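Local coordinates for protein TCR alpha chain (Gallus gallus, PDB 6LIR) that pairs with the beta chain to form the chicken alpha-beta T-cell receptor, which probably recognises peptide antigens presented by MHC molecules, at residues V2-G13 with P77-C87. Residues are numbered along the deposited sequence; the frame is centred on the assembly and turned at random.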
ATOM      1  N   VAL A   2     -10.246 -12.077 -17.259  1.00 40.10           N
ATOM      2  CA  VAL A   2     -11.061 -11.052 -16.620  1.00 43.13           C
ATOM      3  C   VAL A   2     -10.263  -9.758 -16.662  1.00 40.56           C
ATOM      4  O   VAL A   2      -9.278  -9.600 -15.931  1.00 36.89           O
ATOM      5  CB  VAL A   2     -11.439 -11.439 -15.184  1.00 44.27           C
ATOM      6  CG1 VAL A   2     -12.350 -10.395 -14.586  1.00 41.54           C
ATOM      7  CG2 VAL A   2     -12.119 -12.800 -15.169  1.00 38.41           C
ATOM      8  N   GLN A   3     -10.677  -8.835 -17.526  1.00 41.92           N
ATOM      9  CA  GLN A   3      -9.896  -7.646 -17.842  1.00 47.72           C
ATOM     10  C   GLN A   3     -10.415  -6.417 -17.110  1.00 45.96           C
ATOM     11  O   GLN A   3     -11.627  -6.200 -17.007  1.00 42.92           O
ATOM     12  CB  GLN A   3      -9.894  -7.385 -19.348  1.00 51.07           C
ATOM     13  CG  GLN A   3      -9.304  -8.521 -20.160  1.00 54.74           C
ATOM     14  CD  GLN A   3      -9.823  -8.542 -21.579  1.00 65.75           C
ATOM     15  OE1 GLN A   3     -10.944  -8.983 -21.835  1.00 69.64           O
ATOM     16  NE2 GLN A   3      -9.010  -8.063 -22.515  1.00 73.99           N
ATOM     17  N   GLN A   4      -9.480  -5.606 -16.620  1.00 43.48           N
ATOM     18  CA  GLN A   4      -9.767  -4.348 -15.950  1.00 43.53           C
ATOM     19  C   GLN A   4      -8.756  -3.312 -16.415  1.00 43.07           C
ATOM     20  O   GLN A   4      -7.624  -3.650 -16.771  1.00 46.26           O
ATOM     21  CB  GLN A   4      -9.695  -4.469 -14.420  1.00 39.25           C
ATOM     22  CG  GLN A   4     -10.716  -5.399 -13.794  1.00 40.62           C
ATOM     23  CD  GLN A   4     -10.634  -5.389 -12.279  1.00 40.71           C
ATOM     24  OE1 GLN A   4     -10.251  -6.384 -11.660  1.00 42.18           O
ATOM     25  NE2 GLN A   4     -10.982  -4.257 -11.673  1.00 37.15           N
ATOM     26  N   GLU A   5      -9.164  -2.050 -16.405  1.00 40.79           N
ATOM     27  CA  GLU A   5      -8.216  -0.997 -16.717  1.00 44.82           C
ATOM     28  C   GLU A   5      -7.189  -0.908 -15.590  1.00 45.26           C
ATOM     29  O   GLU A   5      -7.551  -1.006 -14.415  1.00 37.92           O
ATOM     30  CB  GLU A   5      -8.929   0.344 -16.879  1.00 46.40           C
ATOM     31  CG  GLU A   5      -9.852   0.417 -18.083  1.00 49.12           C
ATOM     32  CD  GLU A   5      -9.130   0.137 -19.386  1.00 55.97           C
ATOM     33  OE1 GLU A   5      -8.434   1.047 -19.886  1.00 63.89           O
ATOM     34  OE2 GLU A   5      -9.258  -0.989 -19.912  1.00 63.95           O
ATOM     35  N   PRO A   6      -5.901  -0.764 -15.916  1.00 51.39           N
ATOM     36  CA  PRO A   6      -4.874  -0.775 -14.858  1.00 49.09           C
ATOM     37  C   PRO A   6      -5.055   0.316 -13.816  1.00 48.65           C
ATOM     38  O   PRO A   6      -4.778   0.087 -12.631  1.00 46.33           O
ATOM     39  CB  PRO A   6      -3.564  -0.612 -15.644  1.00 53.94           C
ATOM     40  CG  PRO A   6      -3.969  -0.009 -16.952  1.00 60.51           C
ATOM     41  CD  PRO A   6      -5.319  -0.575 -17.256  1.00 51.95           C
ATOM     42  N   SER A   7      -5.494   1.506 -14.218  1.00 38.22           N
ATOM     43  CA  SER A   7      -5.607   2.605 -13.273  1.00 40.24           C
ATOM     44  C   SER A   7      -6.778   3.500 -13.643  1.00 43.32           C
ATOM     45  O   SER A   7      -7.246   3.516 -14.785  1.00 45.55           O
ATOM     46  CB  SER A   7      -4.312   3.422 -13.212  1.00 42.08           C
ATOM     47  OG  SER A   7      -3.935   3.868 -14.500  1.00 50.22           O
ATOM     48  N   ALA A   8      -7.241   4.251 -12.648  1.00 43.06           N
ATOM     49  CA  ALA A   8      -8.298   5.235 -12.820  1.00 41.22           C
ATOM     50  C   ALA A   8      -8.032   6.387 -11.865  1.00 43.82           C
ATOM     51  O   ALA A   8      -7.377   6.223 -10.831  1.00 39.77           O
ATOM     52  CB  ALA A   8      -9.683   4.633 -12.563  1.00 36.10           C
ATOM     53  N   GLU A   9      -8.551   7.560 -12.212  1.00 45.15           N
ATOM     54  CA  GLU A   9      -8.350   8.734 -11.380  1.00 47.51           C
ATOM     55  C   GLU A   9      -9.594   9.605 -11.415  1.00 47.58           C
ATOM     56  O   GLU A   9     -10.292   9.690 -12.428  1.00 42.00           O
ATOM     57  CB  GLU A   9      -7.121   9.542 -11.833  1.00 50.48           C
ATOM     58  CG  GLU A   9      -7.302  10.247 -13.170  1.00 64.92           C
ATOM     59  CD  GLU A   9      -6.123  11.130 -13.543  1.00 76.43           C
ATOM     60  OE1 GLU A   9      -5.399  10.783 -14.501  1.00 82.78           O
ATOM     61  OE2 GLU A   9      -5.924  12.171 -12.883  1.00 76.08           O
ATOM     62  N   THR A  10      -9.859  10.257 -10.289  1.00 39.08           N
ATOM     63  CA  THR A  10     -11.030  11.106 -10.146  1.00 41.03           C
ATOM     64  C   THR A  10     -10.758  12.109  -9.038  1.00 40.22           C
ATOM     65  O   THR A  10      -9.905  11.893  -8.174  1.00 39.87           O
ATOM     66  CB  THR A  10     -12.295  10.295  -9.841  1.00 38.41           C
ATOM     67  OG1 THR A  10     -13.448  11.134  -9.984  1.00 38.65           O
ATOM     68  CG2 THR A  10     -12.253   9.748  -8.423  1.00 36.35           C
ATOM     69  N   SER A  11     -11.483  13.215  -9.085  1.00 40.94           N
ATOM     70  CA  SER A  11     -11.401  14.203  -8.025  1.00 46.09           C
ATOM     71  C   SER A  11     -12.415  13.867  -6.942  1.00 43.16           C
ATOM     72  O   SER A  11     -13.443  13.234  -7.201  1.00 40.28           O
ATOM     73  CB  SER A  11     -11.651  15.612  -8.565  1.00 42.98           C
ATOM     74  OG  SER A  11     -13.018  15.796  -8.883  1.00 53.49           O
ATOM     75  N   GLU A  12     -12.108  14.294  -5.719  1.00 39.83           N
ATOM     76  CA  GLU A  12     -12.982  14.068  -4.577  1.00 42.14           C
ATOM     77  C   GLU A  12     -14.396  14.551  -4.875  1.00 42.21           C
ATOM     78  O   GLU A  12     -14.595  15.659  -5.377  1.00 42.18           O
ATOM     79  CB  GLU A  12     -12.427  14.789  -3.348  1.00 44.76           C
ATOM     80  CG  GLU A  12     -12.947  14.267  -2.023  1.00 42.67           C
ATOM     81  CD  GLU A  12     -12.060  14.670  -0.859  1.00 57.41           C
ATOM     82  OE1 GLU A  12     -11.339  15.683  -0.988  1.00 53.74           O
ATOM     83  OE2 GLU A  12     -12.078  13.971   0.179  1.00 60.28           O
ATOM     84  N   GLY A  13     -15.375  13.683  -4.622  1.00 47.07           N
ATOM     85  CA  GLY A  13     -16.765  13.992  -4.875  1.00 41.65           C
ATOM     86  C   GLY A  13     -17.235  13.781  -6.298  1.00 39.08           C
ATOM     87  O   GLY A  13     -18.449  13.816  -6.540  1.00 42.89           O
ATOM     88  N   PRO A  77     -16.574   9.416  -4.362  1.00 37.35           N
ATOM     89  CA  PRO A  77     -15.257   8.978  -3.895  1.00 40.94           C
ATOM     90  C   PRO A  77     -14.581  10.026  -3.029  1.00 42.41           C
ATOM     91  O   PRO A  77     -14.572  11.213  -3.348  1.00 37.72           O
ATOM     92  CB  PRO A  77     -14.478   8.751  -5.199  1.00 41.89           C
ATOM     93  CG  PRO A  77     -15.516   8.775  -6.305  1.00 40.57           C
ATOM     94  CD  PRO A  77     -16.555   9.724  -5.797  1.00 38.84           C
ATOM     95  N   ARG A  78     -14.013   9.569  -1.921  1.00 44.99           N
ATOM     96  CA  ARG A  78     -13.182  10.400  -1.067  1.00 46.48           C
ATOM     97  C   ARG A  78     -11.769   9.832  -1.046  1.00 45.96           C
ATOM     98  O   ARG A  78     -11.499   8.751  -1.580  1.00 40.89           O
ATOM     99  CB  ARG A  78     -13.752  10.489   0.351  1.00 45.78           C
ATOM    100  CG  ARG A  78     -15.064  11.260   0.458  1.00 54.47           C
ATOM    101  CD  ARG A  78     -15.899  10.779   1.640  1.00 62.09           C
ATOM    102  NE  ARG A  78     -16.171   9.343   1.573  1.00 70.07           N
ATOM    103  CZ  ARG A  78     -15.518   8.423   2.279  1.00 72.77           C
ATOM    104  NH1 ARG A  78     -15.827   7.140   2.153  1.00 73.67           N
ATOM    105  NH2 ARG A  78     -14.549   8.789   3.108  1.00 74.99           N
ATOM    106  N   LEU A  79     -10.862  10.581  -0.414  1.00 38.17           N
ATOM    107  CA  LEU A  79      -9.455  10.192  -0.393  1.00 43.53           C
ATOM    108  C   LEU A  79      -9.278   8.779   0.148  1.00 41.24           C
ATOM    109  O   LEU A  79      -8.433   8.017  -0.339  1.00 42.38           O
ATOM    110  CB  LEU A  79      -8.656  11.194   0.443  1.00 47.11           C
ATOM    111  CG  LEU A  79      -7.144  10.989   0.552  1.00 50.06           C
ATOM    112  CD1 LEU A  79      -6.510  10.872  -0.827  1.00 54.12           C
ATOM    113  CD2 LEU A  79      -6.515  12.133   1.336  1.00 52.84           C
ATOM    114  N   GLY A  80     -10.105   8.392   1.116  1.00 31.83           N
ATOM    115  CA  GLY A  80     -10.035   7.057   1.682  1.00 36.48           C
ATOM    116  C   GLY A  80     -10.464   5.952   0.737  1.00 39.83           C
ATOM    117  O   GLY A  80     -10.248   4.779   1.056  1.00 37.78           O
ATOM    118  N   ASP A  81     -11.059   6.292  -0.406  1.00 35.13           N
ATOM    119  CA  ASP A  81     -11.499   5.304  -1.382  1.00 39.89           C
ATOM    120  C   ASP A  81     -10.431   4.985  -2.420  1.00 39.51           C
ATOM    121  O   ASP A  81     -10.678   4.164  -3.312  1.00 36.37           O
ATOM    122  CB  ASP A  81     -12.770   5.791  -2.084  1.00 33.13           C
ATOM    123  CG  ASP A  81     -13.933   5.941  -1.130  1.00 39.34           C
ATOM    124  OD1 ASP A  81     -14.166   5.006  -0.332  1.00 43.84           O
ATOM    125  OD2 ASP A  81     -14.605   6.993  -1.162  1.00 42.13           O
ATOM    126  N   ALA A  82      -9.258   5.600  -2.319  1.00 35.76           N
ATOM    127  CA  ALA A  82      -8.143   5.265  -3.194  1.00 38.76           C
ATOM    128  C   ALA A  82      -7.642   3.867  -2.857  1.00 39.30           C
ATOM    129  O   ALA A  82      -7.144   3.625  -1.752  1.00 40.50           O
ATOM    130  CB  ALA A  82      -7.022   6.294  -3.047  1.00 39.69           C
ATOM    131  N   ALA A  83      -7.781   2.946  -3.801  1.00 37.03           N
ATOM    132  CA  ALA A  83      -7.393   1.561  -3.580  1.00 35.49           C
ATOM    133  C   ALA A  83      -7.320   0.868  -4.931  1.00 36.59           C
ATOM    134  O   ALA A  83      -7.611   1.459  -5.975  1.00 34.19           O
ATOM    135  CB  ALA A  83      -8.378   0.841  -2.652  1.00 30.02           C
ATOM    136  N   VAL A  84      -6.952  -0.404  -4.895  1.00 36.64           N
ATOM    137  CA  VAL A  84      -6.968  -1.254  -6.073  1.00 36.83           C
ATOM    138  C   VAL A  84      -8.256  -2.055  -6.006  1.00 35.90           C
ATOM    139  O   VAL A  84      -8.489  -2.792  -5.040  1.00 35.75           O
ATOM    140  CB  VAL A  84      -5.736  -2.171  -6.132  1.00 39.76           C
ATOM    141  CG1 VAL A  84      -5.838  -3.116  -7.326  1.00 39.23           C
ATOM    142  CG2 VAL A  84      -4.463  -1.339  -6.210  1.00 37.60           C
ATOM    143  N   TYR A  85      -9.107  -1.879  -7.007  1.00 33.89           N
ATOM    144  CA  TYR A  85     -10.424  -2.496  -7.038  1.00 38.07           C
ATOM    145  C   TYR A  85     -10.398  -3.715  -7.950  1.00 37.89           C
ATOM    146  O   TYR A  85     -10.003  -3.616  -9.116  1.00 36.29           O
ATOM    147  CB  TYR A  85     -11.476  -1.489  -7.503  1.00 37.75           C
ATOM    148  CG  TYR A  85     -11.792  -0.444  -6.456  1.00 34.39           C
ATOM    149  CD1 TYR A  85     -10.950   0.644  -6.252  1.00 35.44           C
ATOM    150  CD2 TYR A  85     -12.928  -0.550  -5.669  1.00 33.67           C
ATOM    151  CE1 TYR A  85     -11.235   1.598  -5.290  1.00 34.40           C
ATOM    152  CE2 TYR A  85     -13.223   0.394  -4.708  1.00 35.44           C
ATOM    153  CZ  TYR A  85     -12.374   1.466  -4.524  1.00 36.52           C
ATOM    154  OH  TYR A  85     -12.678   2.399  -3.565  1.00 35.88           O
ATOM    155  N   TYR A  86     -10.809  -4.859  -7.409  1.00 33.93           N
ATOM    156  CA  TYR A  86     -10.787  -6.133  -8.111  1.00 37.47           C
ATOM    157  C   TYR A  86     -12.206  -6.620  -8.360  1.00 35.13           C
ATOM    158  O   TYR A  86     -13.044  -6.613  -7.454  1.00 36.83           O
ATOM    159  CB  TYR A  86     -10.049  -7.205  -7.300  1.00 34.19           C
ATOM    160  CG  TYR A  86      -8.545  -7.072  -7.249  1.00 39.95           C
ATOM    161  CD1 TYR A  86      -7.748  -7.535  -8.290  1.00 39.08           C
ATOM    162  CD2 TYR A  86      -7.918  -6.513  -6.141  1.00 39.75           C
ATOM    163  CE1 TYR A  86      -6.374  -7.430  -8.240  1.00 40.29           C
ATOM    164  CE2 TYR A  86      -6.542  -6.402  -6.082  1.00 44.77           C
ATOM    165  CZ  TYR A  86      -5.775  -6.860  -7.134  1.00 46.72           C
ATOM    166  OH  TYR A  86      -4.405  -6.750  -7.078  1.00 51.66           O
ATOM    167  N   CYS A  87     -12.459  -7.089  -9.573  1.00 35.14           N
ATOM    168  CA  CYS A  87     -13.660  -7.862  -9.835  1.00 40.56           C
ATOM    169  C   CYS A  87     -13.277  -9.334  -9.854  1.00 41.06           C
ATOM    170  O   CYS A  87     -12.156  -9.698 -10.214  1.00 38.47           O
ATOM    171  CB  CYS A  87     -14.326  -7.471 -11.161  1.00 43.68           C
ATOM    172  SG  CYS A  87     -13.292  -7.751 -12.609  1.00 55.32           S
TER
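Gln-4 reaches with its carboxamide to the backbone of strand 84-90 and uses both ends of the amide there. Its NE2 donates to Tyr-85 O at 2.8 Å, and its OE1 accepts from Cys-87 N at 3.1 Å. The second bond is nearly straight at hydrogen (171°), yet the donor stands above the carbonyl plane of the amide. Gly-102 N adds a weak bond to OE1. With CG beside its own backbone N (chi1 -64°) and the chain extended beyond it, the amide is carried across to the backbone of strand 84-90, and the two bonds fix its rotation. Cut back to an alanine, this position is likely to leave Tyr-85 O and Cys-87 N without these mates and a gap beside the disulfide. Cys-87 SG, joined to Cys-20 in that disulfide, lies 3.5 Å from Gln-4 OE1 and also meets Val-2 CG1, while Trp-32 packs on both Gln-4 and Cys-87.

At the other end of the contact, Gly-13 N donates to Pro-77 O at 2.9 Å, and Glu-12 CA adds a CH...O contact to the same oxygen. Thr-10 CG2 rests against CB and CG of the Pro-77 ring, the side chains crossing at about a right angle; Thr-10 OG1 is satisfied by Thr-14 O. The turn after Pro-77 is tied internally by Asp-81 OD2, which accepts from Arg-78 N at 2.7 Å; OD1 reaches outside it to a salt bridge with Arg-34. Tyr-85 OH donates to Asp-81 O at 2.7 Å, in plane on a lone pair, closing the tyrosine corner, and is also hydrogen-bonded to Arg-34. The intersheet disulfide packed on tryptophan belongs to the immunoglobulin fold, and strand 7-11 running parallel to strand 97-108 marks its V-type.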